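Molybdopterin adenylyltransferase (Helicobacter pylori, PDB 4XCW) probably catalyses the adenylylation of molybdopterin, the step that activates the pterin for metal insertion during molybdenum cofactor biosynthesis. Local coordinates at residues B[25-38]-B[136-149]. Residues are numbered along the deposited sequence; the frame is centred on the assembly and turned at random.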
loop_
_atom_site.group_PDB
_atom_site.type_symbol
_atom_site.label_atom_id
_atom_site.label_comp_id
_atom_site.label_asym_id
_atom_site.label_seq_id
_atom_site.Cartn_x
_atom_site.Cartn_y
_atom_site.Cartn_z
ATOM N N LEU B 25 -10.671 -28.340 1.177
ATOM C CA LEU B 25 -10.262 -28.109 -0.211
ATOM C C LEU B 25 -9.132 -27.090 -0.360
ATOM O O LEU B 25 -8.171 -27.323 -1.095
ATOM C CB LEU B 25 -11.456 -27.655 -1.056
ATOM C CG LEU B 25 -12.421 -28.735 -1.548
ATOM C CD1 LEU B 25 -13.327 -28.178 -2.643
ATOM C CD2 LEU B 25 -11.664 -29.968 -2.031
ATOM N N SER B 26 -9.256 -25.962 0.329
ATOM C CA SER B 26 -8.260 -24.901 0.237
ATOM C C SER B 26 -6.923 -25.357 0.805
ATOM O O SER B 26 -5.878 -25.137 0.197
ATOM C CB SER B 26 -8.749 -23.647 0.958
ATOM O OG SER B 26 -9.927 -23.158 0.339
ATOM N N GLY B 27 -6.968 -26.013 1.961
ATOM C CA GLY B 27 -5.774 -26.546 2.586
ATOM C C GLY B 27 -5.100 -27.596 1.726
ATOM O O GLY B 27 -3.874 -27.640 1.634
ATOM N N LYS B 28 -5.902 -28.442 1.087
ATOM C CA LYS B 28 -5.367 -29.478 0.211
ATOM C C LYS B 28 -4.669 -28.867 -0.998
ATOM O O LYS B 28 -3.639 -29.369 -1.447
ATOM C CB LYS B 28 -6.475 -30.431 -0.254
ATOM C CG LYS B 28 -7.048 -31.330 0.833
ATOM C CD LYS B 28 -8.070 -32.309 0.254
ATOM C CE LYS B 28 -8.882 -33.006 1.343
ATOM N NZ LYS B 28 -8.035 -33.735 2.329
ATOM N N ALA B 29 -5.230 -27.782 -1.521
ATOM C CA ALA B 29 -4.639 -27.103 -2.666
ATOM C C ALA B 29 -3.306 -26.477 -2.282
ATOM O O ALA B 29 -2.359 -26.482 -3.067
ATOM C CB ALA B 29 -5.588 -26.047 -3.209
ATOM N N ILE B 30 -3.241 -25.940 -1.068
ATOM C CA ILE B 30 -2.015 -25.341 -0.559
ATOM C C ILE B 30 -0.895 -26.373 -0.447
ATOM O O ILE B 30 0.219 -26.133 -0.908
ATOM C CB ILE B 30 -2.250 -24.668 0.814
ATOM C CG1 ILE B 30 -3.101 -23.408 0.640
ATOM C CG2 ILE B 30 -0.935 -24.312 1.464
ATOM C CD1 ILE B 30 -3.453 -22.712 1.933
ATOM N N GLN B 31 -1.193 -27.522 0.151
ATOM C CA GLN B 31 -0.189 -28.572 0.311
ATOM C C GLN B 31 0.254 -29.159 -1.023
ATOM O O GLN B 31 1.434 -29.445 -1.209
ATOM C CB GLN B 31 -0.709 -29.685 1.225
ATOM C CG GLN B 31 -0.963 -29.210 2.644
ATOM C CD GLN B 31 -0.982 -30.341 3.646
ATOM O OE1 GLN B 31 -0.536 -31.453 3.358
ATOM N NE2 GLN B 31 -1.494 -30.060 4.837
ATOM N N GLU B 32 -0.686 -29.332 -1.946
ATOM C CA GLU B 32 -0.360 -29.842 -3.277
ATOM C C GLU B 32 0.640 -28.939 -3.991
ATOM O O GLU B 32 1.647 -29.407 -4.514
ATOM C CB GLU B 32 -1.619 -29.982 -4.135
ATOM C CG GLU B 32 -2.466 -31.203 -3.829
ATOM C CD GLU B 32 -3.648 -31.330 -4.771
ATOM O OE1 GLU B 32 -3.811 -30.447 -5.642
ATOM O OE2 GLU B 32 -4.410 -32.313 -4.645
ATOM N N VAL B 33 0.351 -27.644 -4.010
ATOM C CA VAL B 33 1.196 -26.681 -4.707
ATOM C C VAL B 33 2.589 -26.575 -4.101
ATOM O O VAL B 33 3.596 -26.624 -4.810
ATOM C CB VAL B 33 0.554 -25.281 -4.715
ATOM C CG1 VAL B 33 1.523 -24.257 -5.280
ATOM C CG2 VAL B 33 -0.729 -25.295 -5.524
ATOM N N LEU B 34 2.649 -26.422 -2.784
ATOM C CA LEU B 34 3.935 -26.276 -2.123
ATOM C C LEU B 34 4.759 -27.557 -2.246
ATOM O O LEU B 34 5.987 -27.504 -2.342
ATOM C CB LEU B 34 3.733 -25.877 -0.660
ATOM C CG LEU B 34 3.205 -24.444 -0.532
ATOM C CD1 LEU B 34 2.881 -24.094 0.911
ATOM C CD2 LEU B 34 4.200 -23.441 -1.123
ATOM N N SER B 35 4.080 -28.703 -2.278
ATOM C CA SER B 35 4.767 -29.984 -2.444
ATOM C C SER B 35 5.425 -30.105 -3.814
ATOM O O SER B 35 6.457 -30.754 -3.953
ATOM C CB SER B 35 3.798 -31.151 -2.238
ATOM O OG SER B 35 3.409 -31.257 -0.880
ATOM N N GLU B 36 4.821 -29.486 -4.822
ATOM C CA GLU B 36 5.360 -29.522 -6.178
ATOM C C GLU B 36 6.475 -28.495 -6.376
ATOM O O GLU B 36 7.343 -28.667 -7.234
ATOM C CB GLU B 36 4.249 -29.280 -7.201
ATOM C CG GLU B 36 3.176 -30.356 -7.232
ATOM C CD GLU B 36 1.996 -29.973 -8.107
ATOM O OE1 GLU B 36 2.011 -28.851 -8.659
ATOM O OE2 GLU B 36 1.058 -30.790 -8.243
ATOM N N TYR B 37 6.442 -27.433 -5.578
ATOM C CA TYR B 37 7.389 -26.326 -5.708
ATOM C C TYR B 37 8.724 -26.582 -5.016
ATOM O O TYR B 37 9.750 -26.027 -5.414
ATOM C CB TYR B 37 6.781 -25.041 -5.144
ATOM C CG TYR B 37 5.770 -24.366 -6.045
ATOM C CD1 TYR B 37 5.352 -24.955 -7.236
ATOM C CD2 TYR B 37 5.232 -23.129 -5.700
ATOM C CE1 TYR B 37 4.424 -24.328 -8.053
ATOM C CE2 TYR B 37 4.309 -22.499 -6.509
ATOM C CZ TYR B 37 3.906 -23.096 -7.679
ATOM O OH TYR B 37 2.982 -22.453 -8.478
ATOM N N LEU B 38 8.705 -27.408 -3.973
ATOM C CA LEU B 38 9.892 -27.642 -3.154
ATOM C C LEU B 38 10.417 -29.070 -3.253
ATOM O O LEU B 38 9.647 -30.027 -3.328
ATOM C CB LEU B 38 9.592 -27.315 -1.690
ATOM C CG LEU B 38 9.333 -25.842 -1.384
ATOM C CD1 LEU B 38 8.782 -25.677 0.018
ATOM C CD2 LEU B 38 10.621 -25.054 -1.549
ATOM N N GLY B 136 -9.137 -17.893 -0.802
ATOM C CA GLY B 136 -9.954 -18.973 -0.281
ATOM C C GLY B 136 -10.189 -20.126 -1.245
ATOM O O GLY B 136 -10.362 -21.269 -0.822
ATOM N N LYS B 137 -10.197 -19.837 -2.542
ATOM C CA LYS B 137 -10.543 -20.852 -3.536
ATOM C C LYS B 137 -9.292 -21.487 -4.133
ATOM O O LYS B 137 -8.318 -20.789 -4.418
ATOM C CB LYS B 137 -11.418 -20.238 -4.632
ATOM C CG LYS B 137 -12.830 -19.921 -4.158
ATOM C CD LYS B 137 -13.449 -18.737 -4.888
ATOM C CE LYS B 137 -13.762 -19.065 -6.333
ATOM N NZ LYS B 137 -14.611 -18.009 -6.951
ATOM N N PRO B 138 -9.308 -22.820 -4.304
ATOM C CA PRO B 138 -8.152 -23.565 -4.819
ATOM C C PRO B 138 -7.530 -22.949 -6.073
ATOM O O PRO B 138 -6.312 -22.811 -6.114
ATOM C CB PRO B 138 -8.742 -24.942 -5.117
ATOM C CG PRO B 138 -9.799 -25.098 -4.073
ATOM C CD PRO B 138 -10.399 -23.721 -3.893
ATOM N N LYS B 139 -8.346 -22.576 -7.058
ATOM C CA LYS B 139 -7.832 -21.968 -8.284
ATOM C C LYS B 139 -7.132 -20.646 -7.985
ATOM O O LYS B 139 -6.043 -20.381 -8.503
ATOM C CB LYS B 139 -8.960 -21.752 -9.297
ATOM C CG LYS B 139 -8.510 -21.117 -10.610
ATOM C CD LYS B 139 -9.625 -21.142 -11.650
ATOM C CE LYS B 139 -9.202 -20.461 -12.943
ATOM N NZ LYS B 139 -8.976 -19.000 -12.767
ATOM N N SER B 140 -7.751 -19.825 -7.138
ATOM C CA SER B 140 -7.148 -18.556 -6.719
ATOM C C SER B 140 -5.853 -18.765 -5.933
ATOM O O SER B 140 -4.884 -18.007 -6.083
ATOM C CB SER B 140 -8.136 -17.750 -5.873
ATOM O OG SER B 140 -9.325 -17.483 -6.597
ATOM N N ILE B 141 -5.843 -19.783 -5.077
ATOM C CA ILE B 141 -4.651 -20.109 -4.305
ATOM C C ILE B 141 -3.485 -20.459 -5.230
ATOM O O ILE B 141 -2.366 -19.985 -5.033
ATOM C CB ILE B 141 -4.921 -21.270 -3.325
ATOM C CG1 ILE B 141 -5.774 -20.772 -2.152
ATOM C CG2 ILE B 141 -3.602 -21.865 -2.815
ATOM C CD1 ILE B 141 -6.411 -21.877 -1.317
ATOM N N ARG B 142 -3.754 -21.257 -6.261
ATOM C CA ARG B 142 -2.694 -21.662 -7.183
ATOM C C ARG B 142 -2.093 -20.468 -7.913
ATOM O O ARG B 142 -0.871 -20.325 -7.978
ATOM C CB ARG B 142 -3.214 -22.682 -8.193
ATOM C CG ARG B 142 -3.415 -24.058 -7.597
ATOM C CD ARG B 142 -3.659 -25.106 -8.666
ATOM N NE ARG B 142 -3.562 -26.448 -8.107
ATOM C CZ ARG B 142 -4.586 -27.118 -7.590
ATOM N NH1 ARG B 142 -5.795 -26.570 -7.572
ATOM N NH2 ARG B 142 -4.403 -28.335 -7.096
ATOM N N GLU B 143 -2.956 -19.611 -8.452
ATOM C CA GLU B 143 -2.509 -18.422 -9.168
ATOM C C GLU B 143 -1.719 -17.494 -8.256
ATOM O O GLU B 143 -0.716 -16.914 -8.665
ATOM C CB GLU B 143 -3.703 -17.685 -9.774
ATOM C CG GLU B 143 -4.395 -18.477 -10.870
ATOM C CD GLU B 143 -5.824 -18.040 -11.102
ATOM O OE1 GLU B 143 -6.451 -17.503 -10.164
ATOM O OE2 GLU B 143 -6.326 -18.237 -12.223
ATOM N N CYS B 144 -2.176 -17.364 -7.016
ATOM C CA CYS B 144 -1.506 -16.520 -6.040
ATOM C C CYS B 144 -0.109 -17.041 -5.702
ATOM O O CYS B 144 0.866 -16.291 -5.739
ATOM C CB CYS B 144 -2.357 -16.413 -4.777
ATOM S SG CYS B 144 -1.653 -15.381 -3.485
ATOM N N LEU B 145 -0.011 -18.332 -5.394
ATOM C CA LEU B 145 1.273 -18.927 -5.033
ATOM C C LEU B 145 2.240 -18.893 -6.216
ATOM O O LEU B 145 3.433 -18.654 -6.044
ATOM C CB LEU B 145 1.079 -20.364 -4.537
ATOM C CG LEU B 145 0.599 -20.486 -3.090
ATOM C CD1 LEU B 145 0.205 -21.915 -2.761
ATOM C CD2 LEU B 145 1.671 -19.979 -2.130
ATOM N N GLU B 146 1.725 -19.121 -7.421
ATOM C CA GLU B 146 2.570 -19.062 -8.609
ATOM C C GLU B 146 3.200 -17.676 -8.747
ATOM O O GLU B 146 4.358 -17.540 -9.150
ATOM C CB GLU B 146 1.767 -19.415 -9.866
ATOM C CG GLU B 146 2.602 -19.420 -11.140
ATOM C CD GLU B 146 1.851 -19.982 -12.331
ATOM O OE1 GLU B 146 0.742 -20.523 -12.138
ATOM O OE2 GLU B 146 2.370 -19.879 -13.462
ATOM N N ALA B 147 2.442 -16.653 -8.374
ATOM C CA ALA B 147 2.901 -15.279 -8.499
ATOM C C ALA B 147 3.917 -14.893 -7.430
ATOM O O ALA B 147 4.894 -14.208 -7.731
ATOM C CB ALA B 147 1.720 -14.329 -8.446
ATOM N N VAL B 148 3.684 -15.313 -6.188
ATOM C CA VAL B 148 4.507 -14.821 -5.080
ATOM C C VAL B 148 5.649 -15.749 -4.688
ATOM O O VAL B 148 6.638 -15.291 -4.118
ATOM C CB VAL B 148 3.668 -14.546 -3.804
ATOM C CG1 VAL B 148 2.562 -13.542 -4.096
ATOM C CG2 VAL B 148 3.107 -15.835 -3.221
ATOM N N PHE B 149 5.531 -17.038 -4.987
ATOM C CA PHE B 149 6.563 -17.974 -4.549
ATOM C C PHE B 149 7.991 -17.676 -5.050
ATOM O O PHE B 149 8.947 -17.938 -4.317
ATOM C CB PHE B 149 6.214 -19.410 -4.933
ATOM C CG PHE B 149 7.130 -20.424 -4.304
ATOM C CD1 PHE B 149 6.930 -20.831 -2.998
ATOM C CD2 PHE B 149 8.206 -20.939 -5.005
ATOM C CE1 PHE B 149 7.778 -21.749 -2.406
ATOM C CE2 PHE B 149 9.058 -21.857 -4.417
ATOM C CZ PHE B 149 8.839 -22.261 -3.116
#
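Two helices on one side of the mixed sheet of this molybdopterin-binding α/β fold, 25-37 and 138-148, pack side by side and run roughly parallel, with N-to-C directions 31° apart and axes 9.1 Å apart at closest approach. Near the N-terminal ends, one turn into helix 25-37, Ala29 CB rests on Pro138 CB at 3.8 Å. Next to it, the side chain of Ile30 lies roughly perpendicular to that of Ile141, Ile30 CG1 lying 3.8 Å from Ile141 CG2. The two branches of Val33 divide the middle between them: with CG1 anti to the backbone N, Val33 CG1 meets Leu145 CD1 at 3.7 Å, while Val33 CG2 touches the aliphatic stem of Arg142 at CG. That stem runs extended as far as NE and carries the guanidinium to the solvent-facing border, where Arg142 NH2 forms a salt bridge of 2.6 Å with Glu32 OE1. The carboxylate oxygen arrives at the guanidinium edge, although the two planes are turned 48° apart. At the C-terminal end Tyr37 and Phe149 pass alongside one another pointing opposite ways, their ring planes 52° apart; Tyr37 CB makes a CH-pi contact over the Phe149 face, 4.2 Å from the centroid, and Leu38 CD2 abuts the edge of the same ring. Ser26 and Ile141 both reach Thr75 of strand 71-75, and Ile30 reaches Val73; Leu34 leans on Phe44 of strand 42-49, whereas Cys144 and Val148 pack against helix 99-110.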